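Local coordinates for hypothetical protein (Nostoc punctiforme, PDB 2INB) that probably takes part, as a member of the XisH family, in the site-specific recombination of nitrogen-fixation genes in cyanobacteria, at residues A[61-66]-A[102-107]; A[67-72]-A[106-111]. All blocks are in the same frame, centred on the assembly; numbering follows the deposited sequence. Where two conformers were deposited one is given.

Contact 1. Residues A[61-66]-A[102-107]; sequences KSFLER and LTTYKT
Thr104 turns its methyl CG2 anti to the backbone N and tucks OG1 beside that N (chi1 -52°), which directs the methyl at the ring of Phe63, whose phi is positive. CG2 sits over one face of this ring in a CH-pi contact, 4.1 Å from the centroid and 27° off the normal. The approach is displaced toward the root of the ring: the closest atom to CG2 is Phe63 CG at 3.7 Å, and the two side chains cross at about a right angle. Phe109 meets the same ring edge-to-face. A glycine in place of Thr104 removes the methyl from this face of Phe63, and the ring would probably be freer to tilt. The loop carrying Phe63 is held by Glu65, whose OE2 receives Ser62 N at 2.8 Å in a nearly straight bond on the syn side, while OE1 takes a weak bond from Phe63 N. Leu64 N donates to Ser62 OG at 3.1 Å, completing an ST turn. Lys61, salt-bridged to Glu72 and hydrogen-bonded to Gln79, stands at the end of strand 54-60, where the PD-(D/E)XK nuclease fold usually carries its motif lysine; the contact joins this edge of the probable active site to helix 102-106.

Contact 2. Residues A[67-72]-A[106-111]; sequences SSAISE and KTFFQL
Ala69 CB lies over one face of the Phe108 ring, 3.8 Å from its centroid and 23° off the normal, a CH-pi contact. The methyl is offset toward the rim, so its closest approach is to Phe108 CD1, at 3.5 Å. Farther round the ring, Ile70 CD1 reaches Phe108 CZ at 4.1 Å, the two side chains crossing at about a right angle. Phe108 extends its ring across to the helix because CG stands anti to the backbone N (chi1 180°). The edge of that ring is turned to its neighbour: CD2 lies 3.7 Å above the plane of Phe109, over the ring centre. Both phenylalanines also touch Pro114 of helix 112-120. On the other side of the contact, Ala69 and Ile70 open helix 69-88, and Ser68 is the N-cap: its OG accepts from Ser71 N at 3.1 Å, while its carbonyl O receives Glu72 N. The backbone that presents Phe108 is a short 3-10 segment, in which Gln110 N bonds to Thr107 O at 3.0 Å and Leu111 N to Phe108 O, with Leu111 then at the N-cap position of helix 112-120. Ile70 also packs on Val35 of the second subunit, so this corner of the fold borders the dimer interface. The arrangement is that of a serine-capped helix start packed against an aromatic residue of the 3-10 connection between two helices.

Overall arrangement
From the N terminus, strand 54-60 leads into 61-66 and then 67-72, where helix 69-88 begins; that helix returns the chain to strand 94-101, parallel to and beside 54-60 in a beta-alpha-beta crossover. The chain then enters 102-107 and 106-111. Contact 1 closes its loop first and contact 2 next, and since 67-72 precedes 102-107, the two loops cross while sharing Lys106 and Thr107. The contacts, with centres about 7 Å apart, tie the crossover's first connection to the one joining strand 94-101 to helix 112-120. Besides the pairs already named, Tyr105 O and Gln110 NE2, probably hydrogen-bonded, link one contact to the other.

Contact 1. Residues A[61-66]-A[102-107]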
ATOM      1  N   LYS A  61      -7.816 -11.116  -1.676  1.00 22.06           N
ATOM      2  CA  LYS A  61      -6.849 -11.401  -0.600  1.00 20.47           C
ATOM      3  C   LYS A  61      -7.413 -12.507   0.309  1.00 19.29           C
ATOM      4  O   LYS A  61      -8.663 -12.616   0.505  1.00 20.76           O
ATOM      5  CB  LYS A  61      -6.530 -10.129   0.190  1.00 24.53           C
ATOM      6  CG  LYS A  61      -5.867  -9.061  -0.688  1.00 21.32           C
ATOM      7  CD  LYS A  61      -4.479  -9.517  -1.120  1.00 25.89           C
ATOM      8  CE  LYS A  61      -3.726  -8.478  -1.892  1.00 24.15           C
ATOM      9  NZ  LYS A  61      -2.316  -8.915  -2.197  1.00 25.84           N
ATOM     10  N   SER A  62      -6.528 -13.387   0.759  1.00 22.51           N
ATOM     11  CA  SER A  62      -6.895 -14.432   1.686  1.00 22.63           C
ATOM     12  C   SER A  62      -6.520 -14.066   3.115  1.00 24.86           C
ATOM     13  O   SER A  62      -7.058 -14.634   4.071  1.00 24.66           O
ATOM     14  CB  SER A  62      -6.165 -15.705   1.315  1.00 26.46           C
ATOM     15  OG  SER A  62      -4.780 -15.503   1.515  1.00 26.70           O
ATOM     16  N   PHE A  63      -5.564 -13.140   3.244  1.00 22.09           N
ATOM     17  CA  PHE A  63      -4.972 -12.753   4.523  1.00 24.56           C
ATOM     18  C   PHE A  63      -4.299 -13.945   5.211  1.00 31.35           C
ATOM     19  O   PHE A  63      -4.250 -14.027   6.436  1.00 38.98           O
ATOM     20  CB  PHE A  63      -5.964 -11.950   5.401  1.00 23.00           C
ATOM     21  CG  PHE A  63      -6.009 -10.486   5.044  1.00 25.11           C
ATOM     22  CD1 PHE A  63      -6.724 -10.079   3.936  1.00 24.28           C
ATOM     23  CD2 PHE A  63      -5.264  -9.538   5.765  1.00 26.36           C
ATOM     24  CE1 PHE A  63      -6.750  -8.730   3.535  1.00 25.74           C
ATOM     25  CE2 PHE A  63      -5.280  -8.201   5.384  1.00 28.07           C
ATOM     26  CZ  PHE A  63      -6.004  -7.799   4.276  1.00 24.98           C
ATOM     27  N   LEU A  64      -3.772 -14.846   4.383  1.00 30.52           N
ATOM     28  CA  LEU A  64      -2.804 -15.869   4.777  1.00 35.04           C
ATOM     29  C   LEU A  64      -1.485 -15.662   3.975  1.00 37.49           C
ATOM     30  O   LEU A  64      -0.560 -16.472   4.073  1.00 36.56           O
ATOM     31  CB  LEU A  64      -3.377 -17.242   4.468  1.00 34.39           C
ATOM     32  CG  LEU A  64      -4.693 -17.610   5.177  1.00 37.51           C
ATOM     33  N   GLU A  65      -1.406 -14.562   3.201  1.00 39.74           N
ATOM     34  CA  GLU A  65      -0.293 -14.311   2.237  1.00 39.83           C
ATOM     35  C   GLU A  65       1.051 -14.057   2.897  1.00 43.07           C
ATOM     36  O   GLU A  65       2.125 -14.361   2.333  1.00 42.53           O
ATOM     37  CB  GLU A  65      -0.572 -13.074   1.361  1.00 38.34           C
ATOM     38  CG  GLU A  65      -1.626 -13.272   0.271  1.00 37.89           C
ATOM     39  CD  GLU A  65      -3.027 -12.870   0.695  1.00 37.41           C
ATOM     40  OE1 GLU A  65      -3.229 -12.445   1.866  1.00 30.72           O
ATOM     41  OE2 GLU A  65      -3.931 -12.997  -0.166  1.00 31.07           O
ATOM     42  N   ARG A  66       0.999 -13.420   4.058  1.00 45.09           N
ATOM     43  CA  ARG A  66       2.211 -13.112   4.770  1.00 46.52           C
ATOM     44  C   ARG A  66       2.179 -13.703   6.150  1.00 47.21           C
ATOM     45  O   ARG A  66       1.296 -14.484   6.547  1.00 48.54           O
ATOM     46  CB  ARG A  66       2.452 -11.588   4.858  1.00 46.67           C
ATOM     47  CG  ARG A  66       2.462 -10.867   3.508  1.00 45.76           C
ATOM     48  CD  ARG A  66       3.139  -9.505   3.571  1.00 46.17           C
ATOM     49  N   LEU A 102     -14.663 -13.580   5.414  1.00 16.24           N
ATOM     50  CA  LEU A 102     -15.509 -13.213   6.530  1.00 16.98           C
ATOM     51  C   LEU A 102     -14.745 -13.301   7.856  1.00 15.64           C
ATOM     52  O   LEU A 102     -14.888 -12.414   8.703  1.00 17.18           O
ATOM     53  CB  LEU A 102     -16.772 -14.110   6.593  1.00 18.19           C
ATOM     54  CG  LEU A 102     -17.778 -13.736   7.681  1.00 14.85           C
ATOM     55  CD1 LEU A 102     -18.268 -12.308   7.712  1.00 18.28           C
ATOM     56  CD2 LEU A 102     -18.978 -14.719   7.557  1.00 19.09           C
ATOM     57  N   THR A 103     -13.937 -14.348   8.049  1.00 15.14           N
ATOM     58  CA  THR A 103     -13.163 -14.520   9.320  1.00 17.37           C
ATOM     59  C   THR A 103     -12.262 -13.305   9.551  1.00 17.31           C
ATOM     60  O   THR A 103     -12.176 -12.771  10.657  1.00 18.51           O
ATOM     61  CB  THR A 103     -12.340 -15.813   9.326  1.00 20.07           C
ATOM     62  OG1 THR A 103     -11.526 -15.894   8.154  1.00 20.21           O
ATOM     63  CG2 THR A 103     -13.274 -17.045   9.357  1.00 21.03           C
ATOM     64  N   THR A 104     -11.611 -12.840   8.488  1.00 14.69           N
ATOM     65  CA  THR A 104     -10.725 -11.660   8.591  1.00 16.48           C
ATOM     66  C   THR A 104     -11.533 -10.375   8.824  1.00 14.95           C
ATOM     67  O   THR A 104     -11.152  -9.508   9.627  1.00 16.82           O
ATOM     68  CB  THR A 104      -9.929 -11.514   7.290  1.00 16.97           C
ATOM     69  OG1 THR A 104      -9.297 -12.749   6.988  1.00 21.79           O
ATOM     70  CG2 THR A 104      -8.905 -10.347   7.347  1.00 18.97           C
ATOM     71  N   TYR A 105     -12.673 -10.281   8.156  1.00 14.55           N
ATOM     72  CA  TYR A 105     -13.542  -9.125   8.300  1.00 15.81           C
ATOM     73  C   TYR A 105     -13.993  -9.002   9.767  1.00 17.26           C
ATOM     74  O   TYR A 105     -14.015  -7.911  10.334  1.00 18.07           O
ATOM     75  CB  TYR A 105     -14.772  -9.238   7.400  1.00 16.95           C
ATOM     76  CG  TYR A 105     -15.726  -8.080   7.566  1.00 16.88           C
ATOM     77  CD1 TYR A 105     -15.360  -6.804   7.138  1.00 20.14           C
ATOM     78  CD2 TYR A 105     -16.975  -8.261   8.141  1.00 24.05           C
ATOM     79  CE1 TYR A 105     -16.208  -5.728   7.305  1.00 25.95           C
ATOM     80  CE2 TYR A 105     -17.840  -7.172   8.312  1.00 23.57           C
ATOM     81  CZ  TYR A 105     -17.432  -5.927   7.887  1.00 23.90           C
ATOM     82  OH  TYR A 105     -18.273  -4.852   8.076  1.00 37.27           O
ATOM     83  N   LYS A 106     -14.351 -10.117  10.366  1.00 16.41           N
ATOM     84  CA  LYS A 106     -14.924 -10.093  11.709  1.00 19.34           C
ATOM     85  C   LYS A 106     -13.870  -9.918  12.794  1.00 20.42           C
ATOM     86  O   LYS A 106     -14.220  -9.703  13.975  1.00 22.75           O
ATOM     87  CB  LYS A 106     -15.687 -11.383  11.996  1.00 19.60           C
ATOM     88  CG  LYS A 106     -16.980 -11.524  11.220  1.00 22.79           C
ATOM     89  CD  LYS A 106     -17.640 -12.910  11.495  1.00 25.59           C
ATOM     90  CE  LYS A 106     -18.222 -13.006  12.906  1.00 34.35           C
ATOM     91  N   THR A 107     -12.590 -10.092  12.449  1.00 17.80           N
ATOM     92  CA  THR A 107     -11.509  -9.995  13.447  1.00 18.43           C
ATOM     93  C   THR A 107     -10.646  -8.783  13.156  1.00 17.31           C
ATOM     94  O   THR A 107     -10.883  -7.699  13.702  1.00 15.44           O
ATOM     95  CB  THR A 107     -10.653 -11.290  13.467  1.00 18.03           C
ATOM     96  OG1 THR A 107     -10.185 -11.600  12.151  1.00 18.50           O
ATOM     97  CG2 THR A 107     -11.495 -12.487  14.000  1.00 20.27           C
TER

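Contact 2. Residues A[67-72]-A[106-111]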
ATOM      1  N   SER A  67       3.278 -13.417   6.807  1.00 47.63           N
ATOM      2  CA  SER A  67       3.284 -12.955   8.150  1.00 45.48           C
ATOM      3  C   SER A  67       1.864 -12.461   8.538  1.00 40.55           C
ATOM      4  O   SER A  67       0.818 -12.971   8.110  1.00 42.36           O
ATOM      5  CB  SER A  67       4.344 -11.802   8.190  1.00 46.76           C
ATOM      6  OG  SER A  67       4.593 -11.254   9.475  1.00 47.66           O
ATOM      7  N   SER A  68       1.864 -11.444   9.355  1.00 34.91           N
ATOM      8  CA  SER A  68       0.710 -10.957  10.018  1.00 29.98           C
ATOM      9  C   SER A  68      -0.334 -10.400   9.060  1.00 27.25           C
ATOM     10  O   SER A  68      -0.014 -10.045   7.900  1.00 23.28           O
ATOM     11  CB  SER A  68       1.231  -9.806  10.851  1.00 28.73           C
ATOM     12  OG  SER A  68       1.965  -8.960   9.982  1.00 26.23           O
ATOM     13  N   ALA A  69      -1.552 -10.255   9.582  1.00 22.86           N
ATOM     14  CA  ALA A  69      -2.576  -9.498   8.912  1.00 20.57           C
ATOM     15  C   ALA A  69      -2.119  -8.068   8.599  1.00 17.39           C
ATOM     16  O   ALA A  69      -2.412  -7.560   7.523  1.00 19.32           O
ATOM     17  CB  ALA A  69      -3.875  -9.458   9.724  1.00 22.21           C
ATOM     18  N   ILE A  70      -1.440  -7.408   9.528  1.00 18.00           N
ATOM     19  CA  ILE A  70      -1.068  -6.004   9.253  1.00 17.33           C
ATOM     20  C   ILE A  70      -0.113  -5.896   8.060  1.00 18.69           C
ATOM     21  O   ILE A  70      -0.226  -5.002   7.213  1.00 19.06           O
ATOM     22  CB  ILE A  70      -0.522  -5.301  10.515  1.00 20.45           C
ATOM     23  CG1 ILE A  70      -0.270  -3.823  10.241  1.00 22.31           C
ATOM     24  CG2 ILE A  70       0.770  -5.987  11.047  1.00 21.27           C
ATOM     25  CD1 ILE A  70      -1.519  -3.035   9.723  1.00 19.47           C
ATOM     26  N   SER A  71       0.837  -6.831   7.981  0.50 18.36           N
ATOM     27  CA  SER A  71       1.769  -6.818   6.857  0.50 17.21           C
ATOM     28  C   SER A  71       1.026  -7.009   5.560  0.50 15.38           C
ATOM     29  O   SER A  71       1.280  -6.304   4.568  0.50 16.83           O
ATOM     30  CB  SER A  71       2.829  -7.918   6.971  0.50 17.35           C
ATOM     31  OG  SER A  71       3.721  -7.823   5.870  0.50 20.94           O
ATOM     32  N   GLU A  72       0.087  -7.952   5.539  0.50 15.25           N
ATOM     33  CA  GLU A  72      -0.658  -8.140   4.306  0.50 14.65           C
ATOM     34  C   GLU A  72      -1.468  -6.894   4.025  0.50 15.10           C
ATOM     35  O   GLU A  72      -1.565  -6.473   2.860  0.50 14.77           O
ATOM     36  CB  GLU A  72      -1.567  -9.378   4.306  0.50 14.14           C
ATOM     37  CG  GLU A  72      -2.371  -9.530   3.037  0.50 16.89           C
ATOM     38  CD  GLU A  72      -1.518  -9.402   1.772  0.50 19.92           C
ATOM     39  OE1 GLU A  72      -0.359  -9.881   1.771  0.50 19.62           O
ATOM     40  OE2 GLU A  72      -1.991  -8.822   0.786  0.50 18.16           O
ATOM     41  N   LYS A 106     -14.351 -10.117  10.366  1.00 16.41           N
ATOM     42  CA  LYS A 106     -14.924 -10.093  11.709  1.00 19.34           C
ATOM     43  C   LYS A 106     -13.870  -9.918  12.794  1.00 20.42           C
ATOM     44  O   LYS A 106     -14.220  -9.703  13.975  1.00 22.75           O
ATOM     45  CB  LYS A 106     -15.687 -11.383  11.996  1.00 19.60           C
ATOM     46  CG  LYS A 106     -16.980 -11.524  11.220  1.00 22.79           C
ATOM     47  CD  LYS A 106     -17.640 -12.910  11.495  1.00 25.59           C
ATOM     48  CE  LYS A 106     -18.222 -13.006  12.906  1.00 34.35           C
ATOM     49  N   THR A 107     -12.590 -10.092  12.449  1.00 17.80           N
ATOM     50  CA  THR A 107     -11.509  -9.995  13.447  1.00 18.43           C
ATOM     51  C   THR A 107     -10.646  -8.783  13.156  1.00 17.31           C
ATOM     52  O   THR A 107     -10.883  -7.699  13.702  1.00 15.44           O
ATOM     53  CB  THR A 107     -10.653 -11.290  13.467  1.00 18.03           C
ATOM     54  OG1 THR A 107     -10.185 -11.600  12.151  1.00 18.50           O
ATOM     55  CG2 THR A 107     -11.495 -12.487  14.000  1.00 20.27           C
ATOM     56  N   PHE A 108      -9.695  -8.925  12.220  1.00 17.34           N
ATOM     57  CA  PHE A 108      -8.779  -7.813  11.880  1.00 16.01           C
ATOM     58  C   PHE A 108      -9.490  -6.510  11.516  1.00 15.19           C
ATOM     59  O   PHE A 108      -9.153  -5.445  12.037  1.00 16.51           O
ATOM     60  CB  PHE A 108      -7.846  -8.232  10.741  1.00 16.23           C
ATOM     61  CG  PHE A 108      -6.874  -7.170  10.307  1.00 14.70           C
ATOM     62  CD1 PHE A 108      -5.790  -6.848  11.130  1.00 15.99           C
ATOM     63  CD2 PHE A 108      -6.980  -6.542   9.087  1.00 17.19           C
ATOM     64  CE1 PHE A 108      -4.876  -5.915  10.746  1.00 16.84           C
ATOM     65  CE2 PHE A 108      -6.064  -5.587   8.720  1.00 17.43           C
ATOM     66  CZ  PHE A 108      -5.004  -5.282   9.582  1.00 15.11           C
ATOM     67  N   PHE A 109     -10.496  -6.593  10.631  1.00 15.83           N
ATOM     68  CA  PHE A 109     -11.189  -5.388  10.171  1.00 16.41           C
ATOM     69  C   PHE A 109     -12.169  -4.817  11.193  1.00 17.09           C
ATOM     70  O   PHE A 109     -12.728  -3.754  10.947  1.00 20.80           O
ATOM     71  CB  PHE A 109     -11.831  -5.570   8.762  1.00 18.30           C
ATOM     72  CG  PHE A 109     -10.818  -5.609   7.666  1.00 16.08           C
ATOM     73  CD1 PHE A 109     -10.154  -4.448   7.311  1.00 18.02           C
ATOM     74  CD2 PHE A 109     -10.400  -6.807   7.120  1.00 17.08           C
ATOM     75  CE1 PHE A 109      -9.166  -4.469   6.348  1.00 20.51           C
ATOM     76  CE2 PHE A 109      -9.369  -6.834   6.129  1.00 16.60           C
ATOM     77  CZ  PHE A 109      -8.764  -5.645   5.787  1.00 18.25           C
ATOM     78  N   GLN A 110     -12.346  -5.462  12.338  1.00 17.43           N
ATOM     79  CA  GLN A 110     -13.071  -4.832  13.441  1.00 20.48           C
ATOM     80  C   GLN A 110     -12.167  -4.099  14.434  1.00 19.69           C
ATOM     81  O   GLN A 110     -12.656  -3.427  15.359  1.00 18.90           O
ATOM     82  CB  GLN A 110     -13.939  -5.863  14.180  1.00 22.15           C
ATOM     83  CG  GLN A 110     -15.005  -6.502  13.262  1.00 21.74           C
ATOM     84  CD  GLN A 110     -15.767  -5.461  12.446  1.00 28.83           C
ATOM     85  OE1 GLN A 110     -16.266  -4.465  13.003  1.00 31.18           O
ATOM     86  NE2 GLN A 110     -15.822  -5.645  11.127  1.00 28.96           N
ATOM     87  N   LEU A 111     -10.855  -4.232  14.274  1.00 17.65           N
ATOM     88  CA  LEU A 111      -9.905  -3.430  15.045  1.00 17.13           C
ATOM     89  C   LEU A 111      -9.990  -1.966  14.591  1.00 14.61           C
ATOM     90  O   LEU A 111     -10.260  -1.676  13.433  1.00 14.48           O
ATOM     91  CB  LEU A 111      -8.470  -3.954  14.907  1.00 16.44           C
ATOM     92  CG  LEU A 111      -8.272  -5.401  15.432  1.00 17.79           C
ATOM     93  CD1 LEU A 111      -6.859  -5.866  15.110  1.00 17.60           C
ATOM     94  CD2 LEU A 111      -8.537  -5.516  16.948  1.00 20.60           C
TER